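Local coordinates for protein CarG (Serratia, PDB 4O7J) that probably protects Serratia against carbapenem antibiotics as an intrinsic resistance protein, with a structure resembling that of lysozyme inhibitors, at residues L1-L6 against R81-K86; L20-V25 against F42-P47; S52-T57 against Y126-S131. All blocks are in the same frame, centred on the assembly; numbering follows the deposited sequence.

In the fold
From the N terminus, the extended tail 1-6 meets the edge strand 78-85 in interaction 1, closing a long loop that contains the whole of the first, five-stranded sheet. Within that loop lies interaction 2, the hairpin of strands 22-29 and 37-45 with its sodium site. The chain then continues through strand 51-53, the neighbour of 37-45, into interaction 3, where 52-57 rests on strand 126-135 of the four-stranded sheet. Interaction 3 therefore follows interaction 2 in series but crosses interaction 1. Interactions 1 and 3 reach opposite edge strands of the same sheet, and all three meet in apolar packing between the two sheets.

Interaction 1. Residues L1-L6 against R81-K86; sequences LTPVTL and RLFKIK
P3 lays its CB over one face of the F83 ring, 4.0 Å from CE2. At the rim of that ring, in its plane, the carbonyl oxygen of L1 comes within 3.7 Å of F83 CE2. Proline keeps the tail extended here, and its ring also leans on the aliphatic part of R81, with P3 CB 3.6 Å from R81 CD. The arginine chain bends about CG-CD (chi3 -58°), the bond that lies against P3. The tail, which is not a strand, crosses at a steep angle the outermost strand of the four-stranded antiparallel sheet, whose R81 and F83 already pair with V92 and Y90 on the inner side. On the outer side one direct backbone bond is made, V4 N to L82 O at 2.9 Å and nearly straight (170°). Two waters add bridges: one links T2 O to K84 N, the other donates to both V4 O and L82 O. V4, with CG2 beside its backbone N, sets that methyl 3.9 Å from K84 CB, while L6 and L82 pack toward L13. The branched apolar chain of L1 crosses I85 at about a right angle, CD1 to CD1 at 3.7 Å, beside L155 of helix 152-155.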
loop_
_atom_site.group_PDB
_atom_site.type_symbol
_atom_site.label_atom_id
_atom_site.label_comp_id
_atom_site.label_asym_id
_atom_site.label_seq_id
_atom_site.Cartn_x
_atom_site.Cartn_y
_atom_site.Cartn_z
ATOM N N LEU A 1 -1.994 26.285 -11.123
ATOM C CA LEU A 1 -2.836 25.071 -11.182
ATOM C C LEU A 1 -3.196 24.654 -9.788
ATOM O O LEU A 1 -2.345 24.256 -8.993
ATOM C CB LEU A 1 -2.111 23.885 -11.850
ATOM C CG LEU A 1 -2.312 23.596 -13.317
ATOM C CD1 LEU A 1 -1.698 22.255 -13.680
ATOM C CD2 LEU A 1 -3.772 23.640 -13.726
ATOM N N THR A 2 -4.477 24.671 -9.508
ATOM C CA THR A 2 -4.965 24.111 -8.267
ATOM C C THR A 2 -4.787 22.557 -8.363
ATOM O O THR A 2 -4.989 21.982 -9.420
ATOM C CB THR A 2 -6.428 24.546 -8.057
ATOM O OG1 THR A 2 -6.440 25.959 -7.771
ATOM C CG2 THR A 2 -7.062 23.775 -6.906
ATOM N N PRO A 3 -4.313 21.911 -7.289
ATOM C CA PRO A 3 -4.207 20.449 -7.330
ATOM C C PRO A 3 -5.549 19.752 -7.109
ATOM O O PRO A 3 -6.536 20.395 -6.737
ATOM C CB PRO A 3 -3.315 20.125 -6.152
ATOM C CG PRO A 3 -3.444 21.292 -5.230
ATOM C CD PRO A 3 -3.701 22.481 -6.087
ATOM N N VAL A 4 -5.574 18.428 -7.287
ATOM C CA VAL A 4 -6.770 17.672 -7.080
ATOM C C VAL A 4 -7.107 17.704 -5.582
ATOM O O VAL A 4 -6.228 17.537 -4.756
ATOM C CB VAL A 4 -6.609 16.223 -7.588
ATOM C CG1 VAL A 4 -7.809 15.414 -7.129
ATOM C CG2 VAL A 4 -6.459 16.239 -9.109
ATOM N N THR A 5 -8.362 17.998 -5.239
ATOM C CA THR A 5 -8.781 18.009 -3.824
ATOM C C THR A 5 -8.955 16.598 -3.405
ATOM O O THR A 5 -9.795 15.905 -3.983
ATOM C CB THR A 5 -10.157 18.708 -3.673
ATOM O OG1 THR A 5 -10.056 20.011 -4.211
ATOM C CG2 THR A 5 -10.598 18.827 -2.232
ATOM N N LEU A 6 -8.093 16.096 -2.528
ATOM C CA LEU A 6 -8.313 14.723 -1.983
ATOM C C LEU A 6 -8.880 14.882 -0.561
ATOM O O LEU A 6 -8.397 15.708 0.182
ATOM C CB LEU A 6 -7.037 13.900 -1.940
ATOM C CG LEU A 6 -6.394 13.654 -3.312
ATOM C CD1 LEU A 6 -5.021 13.004 -3.233
ATOM C CD2 LEU A 6 -7.308 12.781 -4.178
ATOM N N ARG A 81 1.987 14.937 -5.297
ATOM C CA ARG A 81 0.724 15.597 -5.421
ATOM C C ARG A 81 0.080 15.266 -6.759
ATOM O O ARG A 81 0.748 15.214 -7.766
ATOM C CB ARG A 81 0.884 17.128 -5.165
ATOM C CG ARG A 81 -0.417 17.906 -5.078
ATOM C CD ARG A 81 -0.252 19.331 -4.521
ATOM N NE ARG A 81 0.335 19.370 -3.197
ATOM C CZ ARG A 81 0.686 20.495 -2.559
ATOM N NH1 ARG A 81 0.520 21.672 -3.131
ATOM N NH2 ARG A 81 1.245 20.408 -1.367
ATOM N N LEU A 82 -1.240 15.037 -6.724
ATOM C CA LEU A 82 -2.013 14.789 -7.908
ATOM C C LEU A 82 -2.602 16.013 -8.539
ATOM O O LEU A 82 -3.189 16.885 -7.840
ATOM C CB LEU A 82 -3.090 13.762 -7.554
ATOM C CG LEU A 82 -3.640 12.767 -8.526
ATOM C CD1 LEU A 82 -2.609 11.862 -9.169
ATOM C CD2 LEU A 82 -4.764 12.028 -7.795
ATOM N N PHE A 83 -2.433 16.113 -9.855
ATOM C CA PHE A 83 -3.005 17.171 -10.677
ATOM C C PHE A 83 -3.832 16.551 -11.789
ATOM O O PHE A 83 -3.637 15.407 -12.160
ATOM C CB PHE A 83 -1.887 17.989 -11.296
ATOM C CG PHE A 83 -1.128 18.783 -10.304
ATOM C CD1 PHE A 83 -0.093 18.212 -9.605
ATOM C CD2 PHE A 83 -1.491 20.144 -10.014
ATOM C CE1 PHE A 83 0.607 18.937 -8.649
ATOM C CE2 PHE A 83 -0.783 20.859 -9.098
ATOM C CZ PHE A 83 0.261 20.251 -8.385
ATOM N N LYS A 84 -4.673 17.337 -12.382
ATOM C CA LYS A 84 -5.487 16.885 -13.448
ATOM C C LYS A 84 -5.584 17.970 -14.553
ATOM O O LYS A 84 -5.759 19.107 -14.250
ATOM C CB LYS A 84 -6.854 16.510 -12.949
ATOM C CG LYS A 84 -7.756 16.029 -14.044
ATOM C CD LYS A 84 -9.091 15.609 -13.532
ATOM C CE LYS A 84 -9.689 16.666 -12.664
ATOM N NZ LYS A 84 -10.707 16.103 -11.732
ATOM N N ILE A 85 -5.431 17.561 -15.802
ATOM C CA ILE A 85 -5.663 18.444 -16.956
ATOM C C ILE A 85 -6.615 17.776 -17.904
ATOM O O ILE A 85 -6.357 16.751 -18.406
ATOM C CB ILE A 85 -4.402 18.756 -17.790
ATOM C CG1 ILE A 85 -3.284 19.332 -16.952
ATOM C CG2 ILE A 85 -4.741 19.634 -18.991
ATOM C CD1 ILE A 85 -3.523 20.698 -16.440
ATOM N N LYS A 86 -7.732 18.445 -18.113
ATOM C CA LYS A 86 -8.879 17.854 -18.723
ATOM C C LYS A 86 -9.155 16.501 -18.079
ATOM O O LYS A 86 -9.374 16.463 -16.909
ATOM C CB LYS A 86 -8.697 17.815 -20.211
ATOM C CG LYS A 86 -8.442 19.208 -20.774
ATOM C CD LYS A 86 -8.371 19.211 -22.286
ATOM C CE LYS A 86 -7.160 19.993 -22.703
ATOM N NZ LYS A 86 -7.266 21.415 -22.337
HETATM O O HOH W 1 -5.555 19.606 -10.630
HETATM O O HOH W 2 -3.615 16.410 -5.113
#

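Interaction 2. Residues L20-V25 against F42-P47; sequences LKDYVV and FFIHRP. With NA (sodium ion), chain C.
OD1 of D22 is gripped twice: by the sodium ion at 2.5 Å and by the backbone N of H45 at 2.8 Å. The amide reaches it on the anti side, 24° out of the carboxylate plane, in a nearly straight N-H...O hydrogen bond. OD2 binds the same ion, making aspartate a bidentate ligand, and also accepts a bond from I15 N. L20 O, 2.3 Å from the sodium ion, and a water held by H45 O add two ligands; D14, N16 and D18 complete the site. Ligands at every second residue from D14 to D22 recall the DxDxDG-type loops of EF-hand-like calcium sites, here holding sodium at the mouth of an antiparallel hairpin. There Y23 and F43 form a hydrogen-bonded pair, with Y23 N to F43 O at 2.7 Å. With chi1 of H45 near trans (-173°), the imidazole swings back to K21; ND1 donates to K21 O, bent to 137° but close to the ring plane. On one face of the sheet V24 lies alongside F42, with V24 CG1 3.8 Å from F42 CE2. On the other, Y23 crosses F43, Y23 CD2 3.8 Å from F43 CB, while its hydroxyl bonds V10 N of the second subunit.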
loop_
_atom_site.group_PDB
_atom_site.type_symbol
_atom_site.label_atom_id
_atom_site.label_comp_id
_atom_site.label_asym_id
_atom_site.label_seq_id
_atom_site.Cartn_x
_atom_site.Cartn_y
_atom_site.Cartn_z
ATOM N N LEU A 20 -14.390 3.646 -15.440
ATOM C CA LEU A 20 -14.498 2.922 -14.171
ATOM C C LEU A 20 -13.772 3.696 -13.081
ATOM O O LEU A 20 -12.569 3.961 -13.216
ATOM C CB LEU A 20 -13.916 1.513 -14.264
ATOM C CG LEU A 20 -14.522 0.541 -15.319
ATOM C CD1 LEU A 20 -13.713 -0.757 -15.392
ATOM C CD2 LEU A 20 -15.964 0.245 -14.994
ATOM N N LYS A 21 -14.483 3.992 -11.992
ATOM C CA LYS A 21 -13.863 4.711 -10.872
ATOM C C LYS A 21 -12.782 3.821 -10.226
ATOM O O LYS A 21 -12.998 2.671 -9.926
ATOM C CB LYS A 21 -14.880 5.160 -9.817
ATOM C CG LYS A 21 -15.913 6.143 -10.333
ATOM C CD LYS A 21 -15.417 7.576 -10.457
ATOM C CE LYS A 21 -16.628 8.471 -10.725
ATOM N NZ LYS A 21 -16.362 9.407 -11.829
ATOM N N ASP A 22 -11.622 4.409 -10.040
ATOM C CA ASP A 22 -10.513 3.837 -9.302
ATOM C C ASP A 22 -10.394 4.408 -7.917
ATOM O O ASP A 22 -11.179 5.308 -7.545
ATOM C CB ASP A 22 -9.282 4.169 -10.117
ATOM C CG ASP A 22 -9.501 3.890 -11.584
ATOM O OD1 ASP A 22 -9.898 2.756 -11.923
ATOM O OD2 ASP A 22 -9.318 4.800 -12.420
ATOM N N TYR A 23 -9.429 3.923 -7.129
ATOM C CA TYR A 23 -9.270 4.448 -5.766
ATOM C C TYR A 23 -7.963 5.159 -5.679
ATOM O O TYR A 23 -6.891 4.620 -6.138
ATOM C CB TYR A 23 -9.162 3.368 -4.714
ATOM C CG TYR A 23 -10.306 2.411 -4.534
ATOM C CD1 TYR A 23 -11.616 2.720 -4.803
ATOM C CD2 TYR A 23 -10.010 1.131 -3.994
ATOM C CE1 TYR A 23 -12.670 1.756 -4.546
ATOM C CE2 TYR A 23 -11.002 0.213 -3.763
ATOM C CZ TYR A 23 -12.325 0.527 -4.028
ATOM O OH TYR A 23 -13.190 -0.493 -3.718
ATOM N N VAL A 24 -8.006 6.361 -5.117
ATOM C CA VAL A 24 -6.767 7.042 -4.627
ATOM C C VAL A 24 -6.977 7.158 -3.150
ATOM O O VAL A 24 -7.913 7.866 -2.686
ATOM C CB VAL A 24 -6.597 8.423 -5.241
ATOM C CG1 VAL A 24 -5.311 9.073 -4.768
ATOM C CG2 VAL A 24 -6.673 8.302 -6.731
ATOM N N VAL A 25 -6.139 6.494 -2.375
ATOM C CA VAL A 25 -6.295 6.485 -0.965
ATOM C C VAL A 25 -5.249 7.384 -0.352
ATOM O O VAL A 25 -4.017 7.174 -0.512
ATOM C CB VAL A 25 -6.205 5.057 -0.364
ATOM C CG1 VAL A 25 -6.518 5.133 1.101
ATOM C CG2 VAL A 25 -7.197 4.136 -1.063
ATOM N N PHE A 42 -2.696 3.888 -4.935
ATOM C CA PHE A 42 -3.520 3.867 -6.150
ATOM C C PHE A 42 -3.997 2.473 -6.479
ATOM O O PHE A 42 -3.237 1.549 -6.546
ATOM C CB PHE A 42 -2.778 4.434 -7.335
ATOM C CG PHE A 42 -2.365 5.898 -7.181
ATOM C CD1 PHE A 42 -1.155 6.198 -6.597
ATOM C CD2 PHE A 42 -3.175 6.901 -7.629
ATOM C CE1 PHE A 42 -0.763 7.489 -6.385
ATOM C CE2 PHE A 42 -2.794 8.224 -7.470
ATOM C CZ PHE A 42 -1.605 8.509 -6.805
ATOM N N PHE A 43 -5.303 2.350 -6.709
ATOM C CA PHE A 43 -5.899 1.103 -7.088
ATOM C C PHE A 43 -6.764 1.316 -8.308
ATOM O O PHE A 43 -7.815 1.986 -8.189
ATOM C CB PHE A 43 -6.774 0.516 -5.965
ATOM C CG PHE A 43 -6.056 0.299 -4.673
ATOM C CD1 PHE A 43 -5.970 1.299 -3.757
ATOM C CD2 PHE A 43 -5.588 -0.967 -4.312
ATOM C CE1 PHE A 43 -5.361 1.099 -2.570
ATOM C CE2 PHE A 43 -4.930 -1.164 -3.114
ATOM C CZ PHE A 43 -4.783 -0.116 -2.248
ATOM N N ILE A 44 -6.453 0.588 -9.377
ATOM C CA ILE A 44 -7.140 0.720 -10.673
ATOM C C ILE A 44 -8.237 -0.359 -10.793
ATOM O O ILE A 44 -8.002 -1.553 -10.505
ATOM C CB ILE A 44 -6.211 0.555 -11.824
ATOM C CG1 ILE A 44 -5.147 1.667 -11.814
ATOM C CG2 ILE A 44 -7.006 0.579 -13.136
ATOM C CD1 ILE A 44 -5.709 3.085 -11.817
ATOM N N HIS A 45 -9.407 0.085 -11.096
ATOM C CA HIS A 45 -10.561 -0.818 -11.132
ATOM C C HIS A 45 -10.475 -1.613 -12.467
ATOM O O HIS A 45 -10.382 -1.020 -13.538
ATOM C CB HIS A 45 -11.794 0.049 -11.058
ATOM C CG HIS A 45 -13.088 -0.691 -10.904
ATOM N ND1 HIS A 45 -14.261 -0.048 -10.554
ATOM C CD2 HIS A 45 -13.409 -2.000 -11.034
ATOM C CE1 HIS A 45 -15.241 -0.930 -10.460
ATOM N NE2 HIS A 45 -14.757 -2.118 -10.765
ATOM N N ARG A 46 -10.531 -2.935 -12.398
ATOM C CA ARG A 46 -10.469 -3.767 -13.592
ATOM C C ARG A 46 -11.841 -4.159 -14.122
ATOM O O ARG A 46 -12.787 -4.263 -13.367
ATOM C CB ARG A 46 -9.722 -5.070 -13.298
ATOM C CG ARG A 46 -8.292 -4.891 -12.813
ATOM C CD ARG A 46 -7.801 -6.148 -12.103
ATOM N NE ARG A 46 -8.015 -7.288 -12.963
ATOM C CZ ARG A 46 -7.192 -7.696 -13.932
ATOM N NH1 ARG A 46 -6.010 -7.111 -14.135
ATOM N NH2 ARG A 46 -7.556 -8.739 -14.706
ATOM N N PRO A 47 -11.938 -4.425 -15.419
ATOM C CA PRO A 47 -13.302 -4.900 -15.876
ATOM C C PRO A 47 -13.887 -6.104 -15.165
ATOM O O PRO A 47 -15.120 -6.185 -15.034
ATOM C CB PRO A 47 -13.110 -5.201 -17.364
ATOM C CG PRO A 47 -11.907 -4.423 -17.762
ATOM C CD PRO A 47 -11.035 -4.159 -16.535
HETATM NA NA NA C . -10.496 3.711 -14.205
HETATM O O HOH W 3 -10.221 1.528 -14.539
#

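Interaction 3. Residues S52-T57 against Y126-S131; sequences SIMPVT and YEWSMS
A Met-aromatic contact joins the two sheets where the chain leaving strand 51-53 passes over the edge strand 126-135. M54 places its methyl CE above the five-membered ring of W128, 3.6 Å from the centroid and only 20° off the ring normal, a CH-pi approach over the face. The sulfur lies obliquely to the same ring, with SD 4.4 Å from that centroid. The methionine chain is straight at chi2 and then bends at chi3 (71°), turning CE onto the indole; an unbranched side chain can make this turn and lay its methyl on the ring. The same methyl is packed hard against the strand, with M54 CE 3.4 Å from the carbonyl carbon of E127. The N-H edge of the W128 indole (NE1) points at the face of F42 from strand 37-45, an edge-to-face pair, so the tryptophan is held by the hairpin as well.

At the upstream end, S52 OG lies in the plane of the Y126 ring at its rim, 3.4 Å from CD2. Serine is small enough to sit at the ring rim, and its OG hydrogen-bonds D30 of the second subunit. P55 brings its CD to 3.4 Å from Y126 O; proline has no N-H, so its backbone N needs no acceptor here.

The two segments share no direct backbone hydrogen bond. E127 and S129 pair inward with K115 and R113, while the outward-facing N and O of W128 are satisfied differently. One water accepts from W128 N and donates to P55 O and to T57 OG1, tying three residues together. Threonine suits this place because its hydroxyl both accepts from that water and donates onward: T57 OG1 donates to W128 O at 2.7 Å, tilted 23° from the carbonyl plane, and the methyl T57 CG2 lies beside the same oxygen at 3.3 Å.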
loop_
_atom_site.group_PDB
_atom_site.type_symbol
_atom_site.label_atom_id
_atom_site.label_comp_id
_atom_site.label_asym_id
_atom_site.label_seq_id
_atom_site.Cartn_x
_atom_site.Cartn_y
_atom_site.Cartn_z
ATOM N N SER A 52 -6.460 -3.355 -9.091
ATOM C CA SER A 52 -5.069 -3.579 -9.364
ATOM C C SER A 52 -4.230 -2.481 -8.646
ATOM O O SER A 52 -4.363 -1.262 -8.943
ATOM C CB SER A 52 -4.915 -3.518 -10.856
ATOM O OG SER A 52 -3.639 -3.931 -11.334
ATOM N N ILE A 53 -3.398 -2.865 -7.714
ATOM C CA ILE A 53 -2.613 -1.900 -6.948
ATOM C C ILE A 53 -1.412 -1.457 -7.790
ATOM O O ILE A 53 -0.666 -2.276 -8.316
ATOM C CB ILE A 53 -2.259 -2.447 -5.532
ATOM C CG1 ILE A 53 -1.570 -1.347 -4.680
ATOM C CG2 ILE A 53 -1.350 -3.674 -5.601
ATOM C CD1 ILE A 53 -1.272 -1.740 -3.234
ATOM N N MET A 54 -1.241 -0.157 -7.972
ATOM C CA MET A 54 -0.171 0.378 -8.725
ATOM C C MET A 54 1.139 0.442 -7.892
ATOM O O MET A 54 1.127 0.871 -6.761
ATOM C CB MET A 54 -0.507 1.789 -9.253
ATOM C CG MET A 54 -1.673 1.817 -10.193
ATOM S SD MET A 54 -1.978 3.498 -10.783
ATOM C CE MET A 54 -0.562 3.708 -11.867
ATOM N N PRO A 55 2.277 -0.030 -8.478
ATOM C CA PRO A 55 3.584 0.173 -7.860
ATOM C C PRO A 55 4.052 1.629 -7.823
ATOM O O PRO A 55 3.548 2.505 -8.596
ATOM C CB PRO A 55 4.530 -0.714 -8.731
ATOM C CG PRO A 55 3.904 -0.709 -10.078
ATOM C CD PRO A 55 2.391 -0.630 -9.826
ATOM N N VAL A 56 4.952 1.880 -6.897
ATOM C CA VAL A 56 5.687 3.136 -6.859
ATOM C C VAL A 56 6.789 2.941 -7.930
ATOM O O VAL A 56 7.489 1.917 -7.937
ATOM C CB VAL A 56 6.299 3.414 -5.487
ATOM C CG1 VAL A 56 7.223 4.625 -5.539
ATOM C CG2 VAL A 56 5.163 3.653 -4.462
ATOM N N THR A 57 6.987 3.939 -8.792
ATOM C CA THR A 57 7.931 3.805 -9.898
ATOM C C THR A 57 9.354 3.726 -9.395
ATOM O O THR A 57 9.725 4.450 -8.488
ATOM C CB THR A 57 7.786 5.007 -10.839
ATOM O OG1 THR A 57 6.404 5.192 -11.032
ATOM C CG2 THR A 57 8.417 4.747 -12.177
ATOM N N TYR A 126 -0.351 -1.615 -14.904
ATOM C CA TYR A 126 -0.676 -0.184 -14.652
ATOM C C TYR A 126 0.421 0.453 -13.842
ATOM O O TYR A 126 0.778 -0.035 -12.735
ATOM C CB TYR A 126 -1.975 -0.037 -13.872
ATOM C CG TYR A 126 -3.165 -0.697 -14.511
ATOM C CD1 TYR A 126 -3.651 -0.301 -15.753
ATOM C CD2 TYR A 126 -3.805 -1.711 -13.872
ATOM C CE1 TYR A 126 -4.768 -0.891 -16.314
ATOM C CE2 TYR A 126 -4.861 -2.357 -14.455
ATOM C CZ TYR A 126 -5.346 -1.936 -15.675
ATOM O OH TYR A 126 -6.439 -2.536 -16.206
ATOM N N GLU A 127 1.009 1.532 -14.383
ATOM C CA GLU A 127 2.089 2.246 -13.681
ATOM C C GLU A 127 2.070 3.762 -13.943
ATOM O O GLU A 127 1.451 4.226 -14.879
ATOM C CB GLU A 127 3.482 1.679 -14.040
ATOM C CG GLU A 127 3.879 2.144 -15.410
ATOM C CD GLU A 127 5.073 1.412 -16.045
ATOM O OE1 GLU A 127 5.650 0.477 -15.432
ATOM O OE2 GLU A 127 5.374 1.807 -17.205
ATOM N N TRP A 128 2.770 4.494 -13.087
ATOM C CA TRP A 128 3.066 5.898 -13.276
ATOM C C TRP A 128 4.423 5.953 -14.013
ATOM O O TRP A 128 5.470 5.468 -13.530
ATOM C CB TRP A 128 3.162 6.583 -11.957
ATOM C CG TRP A 128 1.856 6.774 -11.301
ATOM C CD1 TRP A 128 1.408 6.114 -10.242
ATOM C CD2 TRP A 128 0.813 7.680 -11.709
ATOM N NE1 TRP A 128 0.171 6.543 -9.916
ATOM C CE2 TRP A 128 -0.248 7.492 -10.803
ATOM C CE3 TRP A 128 0.649 8.580 -12.767
ATOM C CZ2 TRP A 128 -1.399 8.221 -10.863
ATOM C CZ3 TRP A 128 -0.507 9.309 -12.868
ATOM C CH2 TRP A 128 -1.560 9.122 -11.914
ATOM N N SER A 129 4.380 6.481 -15.236
ATOM C CA SER A 129 5.520 6.490 -16.082
ATOM C C SER A 129 6.052 7.885 -16.185
ATOM O O SER A 129 5.321 8.813 -16.509
ATOM C CB SER A 129 5.134 5.995 -17.499
ATOM O OG SER A 129 6.206 6.129 -18.418
ATOM N N MET A 130 7.347 8.047 -15.951
ATOM C CA MET A 130 7.938 9.378 -15.961
ATOM C C MET A 130 7.799 10.036 -17.340
ATOM O O MET A 130 8.152 9.444 -18.348
ATOM C CB MET A 130 9.405 9.325 -15.512
ATOM C CG MET A 130 10.000 10.720 -15.481
ATOM S SD MET A 130 11.630 10.802 -14.790
ATOM C CE MET A 130 12.419 9.322 -15.429
ATOM N N SER A 131 7.223 11.202 -17.377
ATOM C CA SER A 131 7.116 12.041 -18.598
ATOM C C SER A 131 8.315 12.965 -18.744
ATOM O O SER A 131 8.937 13.069 -19.836
ATOM C CB SER A 131 5.851 12.882 -18.633
ATOM O OG SER A 131 4.734 12.068 -18.405
HETATM O O HOH W 4 4.229 3.108 -10.984
#